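Long-range contact in transcriptional repressor of the blcABC operon (Agrobacterium tumefaciens, PDB 3MQ0), which probably binds DNA as a transcription factor of the IclR family and represses the blcABC operon: residues I35-A48 with L74-G86. Numbering follows the deposited sequence.
Sequences ILDLVAGSPRDLTA and LLARSADGTLRIG
Leu-36 and Val-39 of helix 27-41 press against Leu-75 and Ile-85 of the two-stranded hairpin, the wing of a winged helix-turn-helix domain of the IclR type. This end is tightly packed. CD2 of Leu-36 meets CD2 of Leu-75 at 3.6 Å and CD1 of Ile-85 at 3.7 Å, while Val-39, with CG1 anti to its backbone N (chi1 172°), sets that methyl against the strand backbone, 3.6 Å from Ile-85 N. Branched aliphatic residues suit Val-39 and Ile-85 because their methyls fill the angle where helix 35-41 and strand 82-85 run nearly perpendicular (95°). Met-69 and Leu-66 of helix 59-71 continue the core, and Phe-96 of the second subunit packs on Ile-85.

Toward the hairpin turn the contact becomes polar and wetter. Leu-83 N donates to Leu-46 O at 2.9 Å, but beside this bond two waters bridge the segments: one joins Leu-46 N to Leu-83 O, the other Ala-48 N, at the start of helix 48-52, to Gly-81 O. Gly-81 suits the last position of the type I turn: at its positive phi a CB would jam against the preceding carbonyl O. Asp-45 stacks its carboxylate on one face of the Arg-84 guanidinium, the planes 17° apart, so the salt bridge rests on charge alone. Arg-84 NH2 instead donates to Thr-82 OG1, whose hydroxyl donates in turn to Asp-80 OD1 at 2.7 Å.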
loop_
_atom_site.group_PDB
_atom_site.type_symbol
_atom_site.label_atom_id
_atom_site.label_comp_id
_atom_site.label_asym_id
_atom_site.label_seq_id
_atom_site.Cartn_x
_atom_site.Cartn_y
_atom_site.Cartn_z
ATOM N N ILE B 35 7.716 -16.943 8.933
ATOM C CA ILE B 35 6.280 -17.227 8.997
ATOM C C ILE B 35 5.471 -16.111 8.350
ATOM O O ILE B 35 4.562 -16.381 7.575
ATOM C CB ILE B 35 5.812 -17.420 10.460
ATOM C CG1 ILE B 35 6.360 -18.735 11.012
ATOM C CG2 ILE B 35 4.289 -17.417 10.564
ATOM C CD1 ILE B 35 6.292 -18.805 12.533
ATOM N N LEU B 36 5.786 -14.855 8.668
ATOM C CA LEU B 36 5.049 -13.760 8.048
ATOM C C LEU B 36 5.232 -13.750 6.537
ATOM O O LEU B 36 4.278 -13.505 5.794
ATOM C CB LEU B 36 5.424 -12.410 8.663
ATOM C CG LEU B 36 4.908 -12.302 10.107
ATOM C CD1 LEU B 36 5.662 -11.221 10.851
ATOM C CD2 LEU B 36 3.403 -12.041 10.172
ATOM N N ASP B 37 6.441 -14.038 6.071
ATOM C CA ASP B 37 6.656 -14.092 4.630
ATOM C C ASP B 37 5.811 -15.186 3.972
ATOM O O ASP B 37 5.280 -14.993 2.882
ATOM C CB ASP B 37 8.127 -14.293 4.303
ATOM C CG ASP B 37 8.966 -13.052 4.573
ATOM O OD1 ASP B 37 8.404 -11.948 4.796
ATOM O OD2 ASP B 37 10.205 -13.184 4.544
ATOM N N LEU B 38 5.703 -16.337 4.630
ATOM C CA LEU B 38 4.943 -17.461 4.085
ATOM C C LEU B 38 3.458 -17.146 4.022
ATOM O O LEU B 38 2.804 -17.415 3.022
ATOM C CB LEU B 38 5.161 -18.712 4.918
ATOM C CG LEU B 38 6.482 -19.426 4.665
ATOM C CD1 LEU B 38 6.839 -20.290 5.856
ATOM C CD2 LEU B 38 6.396 -20.259 3.387
ATOM N N VAL B 39 2.934 -16.559 5.091
ATOM C CA VAL B 39 1.527 -16.183 5.128
ATOM C C VAL B 39 1.234 -15.103 4.087
ATOM O O VAL B 39 0.222 -15.151 3.391
ATOM C CB VAL B 39 1.124 -15.709 6.532
ATOM C CG1 VAL B 39 -0.283 -15.140 6.528
ATOM C CG2 VAL B 39 1.241 -16.869 7.519
ATOM N N ALA B 40 2.131 -14.135 3.965
ATOM C CA ALA B 40 1.887 -13.037 3.056
ATOM C C ALA B 40 1.870 -13.527 1.617
ATOM O O ALA B 40 1.120 -13.009 0.791
ATOM C CB ALA B 40 2.941 -11.941 3.253
ATOM N N GLY B 41 2.688 -14.537 1.327
ATOM C CA GLY B 41 2.855 -15.035 -0.025
ATOM C C GLY B 41 1.912 -16.152 -0.442
ATOM O O GLY B 41 1.928 -16.572 -1.596
ATOM N N SER B 42 1.089 -16.635 0.486
ATOM C CA SER B 42 0.133 -17.696 0.167
ATOM C C SER B 42 -1.253 -17.133 -0.139
ATOM O O SER B 42 -1.849 -16.440 0.687
ATOM C CB SER B 42 0.046 -18.696 1.324
ATOM O OG SER B 42 -0.872 -19.732 1.010
ATOM N N PRO B 43 -1.785 -17.441 -1.335
ATOM C CA PRO B 43 -3.137 -16.998 -1.701
ATOM C C PRO B 43 -4.184 -17.747 -0.888
ATOM O O PRO B 43 -5.321 -17.290 -0.753
ATOM C CB PRO B 43 -3.260 -17.393 -3.178
ATOM C CG PRO B 43 -1.897 -17.852 -3.605
ATOM C CD PRO B 43 -1.187 -18.298 -2.368
ATOM N N ARG B 44 -3.791 -18.900 -0.358
ATOM C CA ARG B 44 -4.669 -19.730 0.457
ATOM C C ARG B 44 -4.297 -19.553 1.927
ATOM O O ARG B 44 -3.114 -19.535 2.272
ATOM C CB ARG B 44 -4.482 -21.189 0.045
ATOM C CG ARG B 44 -5.563 -22.146 0.468
ATOM C CD ARG B 44 -5.332 -23.499 -0.207
ATOM N NE ARG B 44 -3.941 -23.936 -0.091
ATOM C CZ ARG B 44 -3.458 -24.604 0.951
ATOM N NH1 ARG B 44 -4.256 -24.915 1.958
ATOM N NH2 ARG B 44 -2.180 -24.959 0.992
ATOM N N ASP B 45 -5.292 -19.407 2.796
ATOM C CA ASP B 45 -5.002 -19.225 4.220
ATOM C C ASP B 45 -4.617 -20.558 4.843
ATOM O O ASP B 45 -5.331 -21.555 4.690
ATOM C CB ASP B 45 -6.194 -18.596 4.941
ATOM C CG ASP B 45 -6.756 -17.408 4.180
ATOM O OD1 ASP B 45 -6.074 -16.360 4.131
ATOM O OD2 ASP B 45 -7.866 -17.527 3.612
ATOM N N LEU B 46 -3.486 -20.572 5.541
ATOM C CA LEU B 46 -2.892 -21.812 6.045
ATOM C C LEU B 46 -3.187 -22.059 7.519
ATOM O O LEU B 46 -3.342 -21.123 8.296
ATOM C CB LEU B 46 -1.371 -21.767 5.841
ATOM C CG LEU B 46 -0.935 -21.428 4.414
ATOM C CD1 LEU B 46 0.559 -21.130 4.362
ATOM C CD2 LEU B 46 -1.321 -22.550 3.464
ATOM N N THR B 47 -3.238 -23.333 7.896
ATOM C CA THR B 47 -3.433 -23.730 9.282
ATOM C C THR B 47 -2.102 -23.694 10.017
ATOM O O THR B 47 -1.040 -23.594 9.404
ATOM C CB THR B 47 -3.965 -25.180 9.371
ATOM O OG1 THR B 47 -3.024 -26.071 8.744
ATOM C CG2 THR B 47 -5.303 -25.297 8.673
ATOM N N ALA B 48 -2.156 -23.797 11.339
ATOM C CA ALA B 48 -0.924 -23.843 12.112
ATOM C C ALA B 48 -0.164 -25.101 11.714
ATOM O O ALA B 48 1.062 -25.086 11.615
ATOM C CB ALA B 48 -1.214 -23.832 13.604
ATOM N N LEU B 74 0.746 -9.881 15.238
ATOM C CA LEU B 74 1.413 -10.057 13.953
ATOM C C LEU B 74 0.543 -10.913 13.026
ATOM O O LEU B 74 0.477 -10.664 11.821
ATOM C CB LEU B 74 2.780 -10.715 14.148
ATOM C CG LEU B 74 3.757 -9.886 14.989
ATOM C CD1 LEU B 74 4.936 -10.745 15.337
ATOM C CD2 LEU B 74 4.186 -8.630 14.221
ATOM N N LEU B 75 -0.089 -11.942 13.597
ATOM C CA LEU B 75 -1.042 -12.784 12.882
ATOM C C LEU B 75 -2.414 -12.655 13.532
ATOM O O LEU B 75 -2.530 -12.332 14.715
ATOM C CB LEU B 75 -0.640 -14.265 12.948
ATOM C CG LEU B 75 0.730 -14.660 12.394
ATOM C CD1 LEU B 75 1.101 -16.101 12.759
ATOM C CD2 LEU B 75 0.818 -14.436 10.890
ATOM N N ALA B 76 -3.435 -12.921 12.737
ATOM C CA ALA B 76 -4.807 -13.027 13.195
ATOM C C ALA B 76 -5.257 -14.460 12.944
ATOM O O ALA B 76 -4.968 -15.037 11.892
ATOM C CB ALA B 76 -5.692 -12.065 12.422
ATOM N N ARG B 77 -5.973 -15.034 13.903
ATOM C CA ARG B 77 -6.453 -16.398 13.754
ATOM C C ARG B 77 -7.944 -16.422 13.420
ATOM O O ARG B 77 -8.743 -15.893 14.177
ATOM C CB ARG B 77 -6.214 -17.162 15.054
ATOM C CG ARG B 77 -6.597 -18.630 14.986
ATOM C CD ARG B 77 -6.308 -19.317 16.303
ATOM N NE ARG B 77 -6.613 -20.745 16.252
ATOM C CZ ARG B 77 -7.830 -21.250 16.405
ATOM N NH1 ARG B 77 -8.859 -20.435 16.604
ATOM N NH2 ARG B 77 -8.022 -22.565 16.349
ATOM N N SER B 78 -8.319 -17.043 12.303
ATOM C CA SER B 78 -9.734 -17.167 11.934
ATOM C C SER B 78 -10.437 -18.273 12.721
ATOM O O SER B 78 -9.796 -19.077 13.397
ATOM C CB SER B 78 -9.884 -17.409 10.426
ATOM O OG SER B 78 -9.420 -16.294 9.679
ATOM N N ALA B 79 -11.763 -18.323 12.627
ATOM C CA ALA B 79 -12.528 -19.311 13.388
ATOM C C ALA B 79 -12.067 -20.733 13.093
ATOM O O ALA B 79 -12.051 -21.587 13.979
ATOM C CB ALA B 79 -14.027 -19.169 13.102
ATOM N N ASP B 80 -11.705 -20.985 11.839
ATOM C CA ASP B 80 -11.344 -22.334 11.408
ATOM C C ASP B 80 -9.869 -22.632 11.664
ATOM O O ASP B 80 -9.347 -23.652 11.222
ATOM C CB ASP B 80 -11.693 -22.531 9.929
ATOM C CG ASP B 80 -10.925 -21.593 9.009
ATOM O OD1 ASP B 80 -10.155 -20.736 9.507
ATOM O OD2 ASP B 80 -11.103 -21.703 7.776
ATOM N N GLY B 81 -9.203 -21.730 12.374
ATOM C CA GLY B 81 -7.817 -21.931 12.766
ATOM C C GLY B 81 -6.778 -21.531 11.733
ATOM O O GLY B 81 -5.571 -21.733 11.938
ATOM N N THR B 82 -7.217 -20.957 10.620
ATOM C CA THR B 82 -6.254 -20.468 9.647
ATOM C C THR B 82 -5.670 -19.149 10.118
ATOM O O THR B 82 -6.279 -18.413 10.880
ATOM C CB THR B 82 -6.852 -20.333 8.229
ATOM O OG1 THR B 82 -8.034 -19.530 8.274
ATOM C CG2 THR B 82 -7.191 -21.703 7.668
ATOM N N LEU B 83 -4.461 -18.862 9.681
ATOM C CA LEU B 83 -3.765 -17.695 10.165
ATOM C C LEU B 83 -3.603 -16.729 9.006
ATOM O O LEU B 83 -3.412 -17.139 7.864
ATOM C CB LEU B 83 -2.419 -18.110 10.750
ATOM C CG LEU B 83 -2.545 -18.957 12.015
ATOM C CD1 LEU B 83 -1.246 -19.657 12.342
ATOM C CD2 LEU B 83 -2.998 -18.088 13.184
ATOM N N ARG B 84 -3.723 -15.442 9.293
ATOM C CA ARG B 84 -3.540 -14.438 8.261
ATOM C C ARG B 84 -2.724 -13.306 8.845
ATOM O O ARG B 84 -2.585 -13.205 10.058
ATOM C CB ARG B 84 -4.902 -13.941 7.759
ATOM C CG ARG B 84 -5.727 -15.092 7.210
ATOM C CD ARG B 84 -7.221 -14.835 7.045
ATOM N NE ARG B 84 -7.918 -16.122 6.920
ATOM C CZ ARG B 84 -9.177 -16.277 6.515
ATOM N NH1 ARG B 84 -9.907 -15.222 6.172
ATOM N NH2 ARG B 84 -9.703 -17.495 6.446
ATOM N N ILE B 85 -2.168 -12.463 7.983
ATOM C CA ILE B 85 -1.456 -11.294 8.472
ATOM C C ILE B 85 -2.393 -10.408 9.293
ATOM O O ILE B 85 -3.521 -10.133 8.873
ATOM C CB ILE B 85 -0.893 -10.462 7.306
ATOM C CG1 ILE B 85 0.046 -11.314 6.441
ATOM C CG2 ILE B 85 -0.181 -9.216 7.835
ATOM C CD1 ILE B 85 1.309 -11.762 7.155
ATOM N N GLY B 86 -1.910 -9.935 10.440
ATOM C CA GLY B 86 -2.656 -9.004 11.270
ATOM C C GLY B 86 -2.604 -7.610 10.674
ATOM O O GLY B 86 -1.638 -7.263 10.006
HETATM O O HOH W 1 -2.007 -18.261 5.848
HETATM O O HOH W 2 -4.495 -24.058 13.072
#